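D-xylonate dehydratase (Caulobacter crescentus, PDB 5OYN) catalyses the dehydration of D-xylonate to 2-dehydro-3-deoxy-D-arabinonate, and of D-gluconate with similar efficiency, using a [2Fe-2S] cluster and magnesium. Local coordinates at residues T150-A155 against D261-D266; L265-K270 against D354-T359; I456-G461 against P491-G496. All coordinates share one frame; numbering follows the deposited sequence.

In the fold
Interactions 1 and 2 are neighbours, with centres 10 Å apart; they share L265 and D266 and both use the short helix 264-267. They also touch directly: V262 CG1 lies 3.8 Å from I267 CD1, and the carbonyl O of A155 lies 3.8 Å from V358 CG1, so the two contacts are continuous. Both lie away from the [2Fe-2S] cluster and magnesium sites. Interaction 3 lies in the C-terminal part of the dehydratase family sequence, across the chain's centre from the other two, with its centre about 39 Å from that of interaction 1 and 37 Å from that of interaction 2. There the I459 side chain is about 10 Å from that of the magnesium ligand E472.

Interaction 1. Residues T150-A155 against D261-D266; sequences TVNIPA and DVKPLD
N152 makes the polar link to 261-266. Its OD1 accepts a hydrogen bond from the backbone N of L265 at 2.9 Å. The bond is nearly straight at the hydrogen (174°), and the donor is tilted 29° from the carbonyl plane. The other end of the amide is held too, because ND2 bonds to D590 OD1; with both ends engaged, the rotation of the amide is fixed. A chi1 of -160°, with CG anti to the backbone N, carries the group out from the end of helix 141-151, where N152 has positive phi, to the opening turn of helix 264-267.

Apolar contacts cover both faces of this amide. K263 lays its methylenes over one face, its CB 3.6 Å from N152 CG, while the methyl CD1 of L265 covers the opposite face at 3.6 Å from N152 CG. Each of these two side chains crosses that of N152 at about a right angle.

In the fold, 150-155 runs from the last turn of helix 141-151 into strand 155-159, the closing part of a beta-alpha-beta crossover that starts from strand 130-135 in the parallel sheet. Here the chain passes close against 261-266: P154 CA approaches K263 CA to 4.1 Å, and P154 CB sits 3.3 Å from the carbonyl O of V262. The ring of P264 completes this layer, lying against the carbonyl O of I153 with its CG at 3.6 Å, and the same P264 CG is 4.2 Å from A155 CB. L257 of helix 241-259 packs on both P154 and V262.

Charge and turn bonds act within 261-266 itself. K263 NZ forms a salt bridge with D261 OD1, while the backbone N of K263 donates to D266 OD2, met from above the carboxylate plane, and D266 N bonds back to the carbonyl O of K263.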
# COMPACT_ATOMS: atom_id res chain seq x y z
N THR A 150 -26.65 -15.31 9.49
CA THR A 150 -27.47 -14.65 10.50
C THR A 150 -28.05 -13.36 9.96
O THR A 150 -29.24 -13.07 10.13
CB THR A 150 -26.65 -14.38 11.76
OG1 THR A 150 -26.28 -15.61 12.39
CG2 THR A 150 -27.46 -13.55 12.74
N VAL A 151 -27.22 -12.56 9.30
CA VAL A 151 -27.72 -11.32 8.72
C VAL A 151 -28.43 -11.59 7.41
O VAL A 151 -29.47 -10.99 7.11
CB VAL A 151 -26.57 -10.31 8.57
CG1 VAL A 151 -27.01 -9.10 7.76
CG2 VAL A 151 -26.09 -9.90 9.95
N ASN A 152 -27.89 -12.52 6.62
CA ASN A 152 -28.52 -12.97 5.38
C ASN A 152 -28.64 -11.83 4.37
O ASN A 152 -29.73 -11.43 3.97
CB ASN A 152 -29.90 -13.61 5.65
CG ASN A 152 -30.36 -14.50 4.50
OD1 ASN A 152 -29.56 -15.22 3.90
ND2 ASN A 152 -31.65 -14.47 4.21
N ILE A 153 -27.48 -11.31 3.97
CA ILE A 153 -27.38 -10.49 2.76
C ILE A 153 -26.53 -11.30 1.78
O ILE A 153 -25.77 -12.17 2.22
CB ILE A 153 -26.77 -9.11 3.05
CG1 ILE A 153 -25.49 -9.24 3.88
CG2 ILE A 153 -27.75 -8.22 3.77
CD1 ILE A 153 -24.57 -8.02 3.75
N PRO A 154 -26.64 -11.07 0.47
CA PRO A 154 -25.87 -11.90 -0.47
C PRO A 154 -24.38 -11.88 -0.15
O PRO A 154 -23.78 -10.82 0.07
CB PRO A 154 -26.17 -11.26 -1.83
CG PRO A 154 -27.41 -10.45 -1.63
CD PRO A 154 -27.43 -10.03 -0.20
N ALA A 155 -23.79 -13.08 -0.09
CA ALA A 155 -22.43 -13.29 0.37
C ALA A 155 -21.69 -14.20 -0.59
O ALA A 155 -22.30 -14.89 -1.41
CB ALA A 155 -22.40 -13.91 1.77
N ASP A 261 -30.25 -10.96 -5.75
CA ASP A 261 -30.76 -11.14 -4.39
C ASP A 261 -30.57 -12.58 -3.89
O ASP A 261 -31.41 -13.11 -3.17
CB ASP A 261 -32.22 -10.71 -4.31
CG ASP A 261 -32.62 -10.23 -2.93
OD1 ASP A 261 -31.73 -9.78 -2.18
OD2 ASP A 261 -33.82 -10.30 -2.61
N VAL A 262 -29.45 -13.21 -4.25
CA VAL A 262 -29.14 -14.58 -3.81
C VAL A 262 -28.47 -14.53 -2.44
O VAL A 262 -27.26 -14.31 -2.33
CB VAL A 262 -28.25 -15.31 -4.82
CG1 VAL A 262 -27.97 -16.72 -4.34
CG2 VAL A 262 -28.88 -15.30 -6.19
N LYS A 263 -29.25 -14.77 -1.38
CA LYS A 263 -28.82 -14.77 0.01
C LYS A 263 -28.25 -16.13 0.44
O LYS A 263 -28.47 -17.15 -0.23
CB LYS A 263 -29.99 -14.40 0.92
CG LYS A 263 -30.50 -12.97 0.75
CD LYS A 263 -31.76 -12.76 1.58
CE LYS A 263 -32.35 -11.39 1.35
NZ LYS A 263 -32.05 -10.97 -0.05
N PRO A 264 -27.50 -16.16 1.55
CA PRO A 264 -27.05 -17.46 2.09
C PRO A 264 -28.18 -18.44 2.35
O PRO A 264 -28.07 -19.62 1.99
CB PRO A 264 -26.33 -17.07 3.39
CG PRO A 264 -25.91 -15.67 3.20
CD PRO A 264 -26.86 -15.03 2.23
N LEU A 265 -29.27 -17.99 2.98
CA LEU A 265 -30.38 -18.89 3.31
C LEU A 265 -31.00 -19.53 2.07
O LEU A 265 -31.74 -20.51 2.20
CB LEU A 265 -31.45 -18.14 4.11
CG LEU A 265 -31.11 -17.91 5.59
CD1 LEU A 265 -32.13 -17.05 6.30
CD2 LEU A 265 -30.92 -19.23 6.35
N ASP A 266 -30.71 -19.02 0.87
CA ASP A 266 -31.13 -19.69 -0.35
C ASP A 266 -30.16 -20.79 -0.75
O ASP A 266 -30.56 -21.73 -1.45
CB ASP A 266 -31.24 -18.68 -1.50
CG ASP A 266 -32.13 -17.50 -1.17
OD1 ASP A 266 -32.92 -17.60 -0.20
OD2 ASP A 266 -32.03 -16.47 -1.87

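Interaction 2. Residues L265-K270 against D354-T359; sequences LDILTK and DVLTVT
I267 and L356 meet where two irregular connections pack together: the turn that joins the short helix 264-267 to helix 270-282, and the extended loop between helices 337-347 and 363-367. Their CA atoms are 6.0 Å apart, the nearest pair across the contact, and no hydrogen bond passes between the segments, so the interface rests on van der Waals contacts, partly with backbone atoms.

The ethyl branch of I267 does most of the touching. With chi1 at -53° its CG1 stands anti to the carbonyl carbon, and chi2 of -89° turns CD1 over the backbone of the loop. There I267 CD1 meets L356 O at 3.6 Å, and I267 CD1 also lies 3.8 Å from T357 C. The other branch leans on the same carbonyl, I267 CG2 being 3.6 Å from L356 O. Side chains close in around the methyl: L356 CG comes to 3.9 Å from I267 CD1, and V358 CG1 to 4.4 Å from it. L356 is otherwise largely exposed, whereas I267 is buried.

Further along, T269 and V355 make a looser contact, with T269 OG1 4.3 Å from V355 CG1. V355 also packs on Q271 and N275 of helix 270-282, so V355 sits against the first turns of that helix.

Polar groups shape each side separately. L268 is the centre of an inverse gamma turn, which swings the chain from one helix to the next, and T269 is the N-cap, its OG1 accepting from A272 N. In the loop, T357 OG1 accepts from T359 N at 3.2 Å and is also bonded to N366 ND2 and K361 O. The arrangement is thus that of an isoleucine just before a threonine-capped helix, packed on the backbone of a loop that carries an ST turn.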
# COMPACT_ATOMS: atom_id res chain seq x y z
N LEU A 265 -29.27 -17.99 2.98
CA LEU A 265 -30.38 -18.89 3.31
C LEU A 265 -31.00 -19.53 2.07
O LEU A 265 -31.74 -20.51 2.20
CB LEU A 265 -31.45 -18.14 4.11
CG LEU A 265 -31.11 -17.91 5.59
CD1 LEU A 265 -32.13 -17.05 6.30
CD2 LEU A 265 -30.92 -19.23 6.35
N ASP A 266 -30.71 -19.02 0.87
CA ASP A 266 -31.13 -19.69 -0.35
C ASP A 266 -30.16 -20.79 -0.75
O ASP A 266 -30.56 -21.73 -1.45
CB ASP A 266 -31.24 -18.68 -1.50
CG ASP A 266 -32.13 -17.50 -1.17
OD1 ASP A 266 -32.92 -17.60 -0.20
OD2 ASP A 266 -32.03 -16.47 -1.87
N ILE A 267 -28.90 -20.70 -0.33
CA ILE A 267 -27.88 -21.65 -0.74
C ILE A 267 -27.73 -22.78 0.27
O ILE A 267 -27.61 -23.95 -0.11
CB ILE A 267 -26.55 -20.92 -0.96
CG1 ILE A 267 -26.74 -19.74 -1.92
CG2 ILE A 267 -25.49 -21.88 -1.48
CD1 ILE A 267 -26.55 -20.11 -3.39
N LEU A 268 -27.75 -22.43 1.55
CA LEU A 268 -27.40 -23.36 2.63
C LEU A 268 -28.64 -24.12 3.07
O LEU A 268 -29.21 -23.92 4.15
CB LEU A 268 -26.75 -22.60 3.78
CG LEU A 268 -25.56 -21.77 3.29
CD1 LEU A 268 -25.14 -20.76 4.32
CD2 LEU A 268 -24.40 -22.69 2.94
N THR A 269 -29.07 -25.01 2.18
CA THR A 269 -30.06 -26.02 2.47
C THR A 269 -29.39 -27.22 3.12
O THR A 269 -28.16 -27.37 3.11
CB THR A 269 -30.78 -26.46 1.21
OG1 THR A 269 -29.84 -27.14 0.35
CG2 THR A 269 -31.36 -25.28 0.48
N LYS A 270 -30.21 -28.12 3.67
CA LYS A 270 -29.67 -29.35 4.22
C LYS A 270 -28.95 -30.15 3.14
O LYS A 270 -27.95 -30.81 3.43
CB LYS A 270 -30.78 -30.17 4.86
CG LYS A 270 -30.43 -31.61 5.17
CD LYS A 270 -29.97 -31.79 6.61
CE LYS A 270 -29.80 -33.29 6.95
NZ LYS A 270 -29.93 -33.56 8.43
N ASP A 354 -28.30 -30.91 -7.92
CA ASP A 354 -29.25 -29.89 -8.37
C ASP A 354 -29.37 -28.72 -7.41
O ASP A 354 -30.33 -27.95 -7.52
CB ASP A 354 -30.63 -30.50 -8.61
CG ASP A 354 -30.84 -30.89 -10.05
OD1 ASP A 354 -30.02 -30.49 -10.91
OD2 ASP A 354 -31.84 -31.60 -10.33
N VAL A 355 -28.44 -28.56 -6.49
CA VAL A 355 -28.48 -27.42 -5.57
C VAL A 355 -28.00 -26.16 -6.29
O VAL A 355 -27.20 -26.22 -7.24
CB VAL A 355 -27.63 -27.72 -4.32
CG1 VAL A 355 -28.39 -28.65 -3.38
CG2 VAL A 355 -26.31 -28.34 -4.71
N LEU A 356 -28.49 -25.01 -5.85
CA LEU A 356 -28.03 -23.74 -6.41
C LEU A 356 -26.73 -23.30 -5.73
O LEU A 356 -26.53 -23.51 -4.52
CB LEU A 356 -29.13 -22.68 -6.25
CG LEU A 356 -28.75 -21.20 -6.43
CD1 LEU A 356 -28.48 -20.82 -7.91
CD2 LEU A 356 -29.80 -20.27 -5.80
N THR A 357 -25.82 -22.71 -6.52
CA THR A 357 -24.52 -22.22 -6.05
C THR A 357 -24.34 -20.75 -6.41
O THR A 357 -25.03 -20.22 -7.29
CB THR A 357 -23.35 -23.05 -6.64
OG1 THR A 357 -23.07 -22.63 -7.98
CG2 THR A 357 -23.69 -24.55 -6.65
N VAL A 358 -23.39 -20.08 -5.75
CA VAL A 358 -23.16 -18.67 -6.06
C VAL A 358 -22.69 -18.45 -7.49
O VAL A 358 -22.67 -17.31 -7.95
CB VAL A 358 -22.14 -18.00 -5.10
CG1 VAL A 358 -22.71 -17.90 -3.70
CG2 VAL A 358 -20.81 -18.75 -5.13
N THR A 359 -22.31 -19.50 -8.21
CA THR A 359 -22.03 -19.32 -9.63
C THR A 359 -23.29 -19.03 -10.43
O THR A 359 -23.18 -18.62 -11.59
CB THR A 359 -21.36 -20.56 -10.22
OG1 THR A 359 -22.33 -21.61 -10.33
CG2 THR A 359 -20.23 -21.03 -9.35

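Interaction 3. Residues I456-G461 against P491-G496; sequences ILVIRG and PTLGDG
With chi1 at 174° in V458 and 166° in L493, CG1 of the valine and CG of the leucine each stand anti to their own backbone N; the two side chains lie side by side on one face of the sheet, V458 CG1 3.7 Å from L493 CD2. In D495 a chi1 of 63° sets CG between the backbone N and the carbonyl carbon, and its carboxylate reaches across to G461, where OD2 accepts from the backbone N of G461 at 3.1 Å through its syn lone pair. D495 is gripped further by A462 N at OD1 and S514 N at OD2.

Strands 455-460 and 492-494 run parallel as the two arms of a beta-alpha-beta unit whose connection holds helix 480-484 and the magnesium ligand E472; within the chain, 492-494 is an edge strand of a mixed sheet. L457 and L493 each donate and accept across the pair: L457 N bonds to P491 O, L493 N to L457 O at 3.0 Å, and I459 N to L493 O. A weak bond from D495 N to I459 O follows. On the face opposite V458, G494 has no side chain, and I459 CG2 settles 3.8 Å from G494 CA.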
# COMPACT_ATOMS: atom_id res chain seq x y z
N ILE A 456 -4.54 -46.99 26.06
CA ILE A 456 -5.19 -45.95 25.27
C ILE A 456 -5.06 -44.63 26.03
O ILE A 456 -5.49 -44.51 27.18
CB ILE A 456 -6.67 -46.27 24.98
CG1 ILE A 456 -7.38 -45.07 24.37
CG2 ILE A 456 -7.41 -46.76 26.24
CD1 ILE A 456 -8.69 -45.40 23.71
N LEU A 457 -4.44 -43.63 25.38
CA LEU A 457 -4.18 -42.36 26.04
C LEU A 457 -5.41 -41.47 25.99
O LEU A 457 -6.01 -41.26 24.93
CB LEU A 457 -2.97 -41.68 25.41
CG LEU A 457 -1.76 -42.61 25.29
CD1 LEU A 457 -0.70 -42.03 24.37
CD2 LEU A 457 -1.16 -42.95 26.67
N VAL A 458 -5.80 -40.97 27.16
CA VAL A 458 -7.06 -40.26 27.32
C VAL A 458 -6.74 -38.91 27.94
O VAL A 458 -5.93 -38.82 28.87
CB VAL A 458 -8.06 -41.04 28.20
CG1 VAL A 458 -9.30 -40.21 28.49
CG2 VAL A 458 -8.46 -42.34 27.53
N ILE A 459 -7.36 -37.86 27.41
CA ILE A 459 -7.18 -36.50 27.91
C ILE A 459 -8.56 -35.90 28.12
O ILE A 459 -9.47 -36.12 27.31
CB ILE A 459 -6.33 -35.65 26.94
CG1 ILE A 459 -6.11 -34.25 27.49
CG2 ILE A 459 -6.96 -35.61 25.55
CD1 ILE A 459 -4.83 -33.60 27.01
N ARG A 460 -8.73 -35.17 29.22
CA ARG A 460 -10.01 -34.58 29.57
C ARG A 460 -9.81 -33.17 30.09
O ARG A 460 -8.72 -32.79 30.52
CB ARG A 460 -10.76 -35.42 30.63
CG ARG A 460 -10.00 -35.59 31.94
CD ARG A 460 -10.92 -35.66 33.16
NE ARG A 460 -10.19 -36.19 34.31
CZ ARG A 460 -10.33 -37.43 34.78
NH1 ARG A 460 -11.18 -38.27 34.21
NH2 ARG A 460 -9.61 -37.83 35.83
N GLY A 461 -10.90 -32.40 30.07
CA GLY A 461 -10.86 -31.00 30.42
C GLY A 461 -10.50 -30.07 29.28
O GLY A 461 -10.24 -28.88 29.52
N PRO A 491 -3.73 -45.83 20.62
CA PRO A 491 -5.07 -45.26 20.48
C PRO A 491 -5.23 -44.05 21.39
O PRO A 491 -4.61 -43.95 22.45
CB PRO A 491 -6.01 -46.40 20.87
CG PRO A 491 -5.13 -47.49 21.40
CD PRO A 491 -3.79 -47.29 20.80
N THR A 492 -6.05 -43.11 20.94
CA THR A 492 -6.15 -41.80 21.56
C THR A 492 -7.61 -41.42 21.65
O THR A 492 -8.40 -41.74 20.76
CB THR A 492 -5.36 -40.73 20.78
OG1 THR A 492 -5.47 -40.97 19.37
CG2 THR A 492 -3.88 -40.75 21.17
N LEU A 493 -7.96 -40.74 22.75
CA LEU A 493 -9.33 -40.33 22.97
C LEU A 493 -9.34 -39.15 23.93
O LEU A 493 -8.54 -39.11 24.87
CB LEU A 493 -10.17 -41.49 23.53
CG LEU A 493 -11.54 -41.15 24.12
CD1 LEU A 493 -12.51 -42.22 23.72
CD2 LEU A 493 -11.45 -41.07 25.64
N GLY A 494 -10.25 -38.20 23.70
CA GLY A 494 -10.37 -37.05 24.58
C GLY A 494 -11.58 -36.22 24.24
O GLY A 494 -12.22 -36.41 23.19
N ASP A 495 -11.90 -35.28 25.14
CA ASP A 495 -13.02 -34.37 24.94
C ASP A 495 -12.60 -33.05 24.29
O ASP A 495 -13.42 -32.13 24.18
CB ASP A 495 -13.74 -34.09 26.28
CG ASP A 495 -12.85 -33.39 27.31
OD1 ASP A 495 -11.62 -33.34 27.11
OD2 ASP A 495 -13.39 -32.87 28.32
N GLY A 496 -11.34 -32.95 23.86
CA GLY A 496 -10.87 -31.85 23.05
C GLY A 496 -10.77 -32.24 21.59
O GLY A 496 -11.41 -33.18 21.11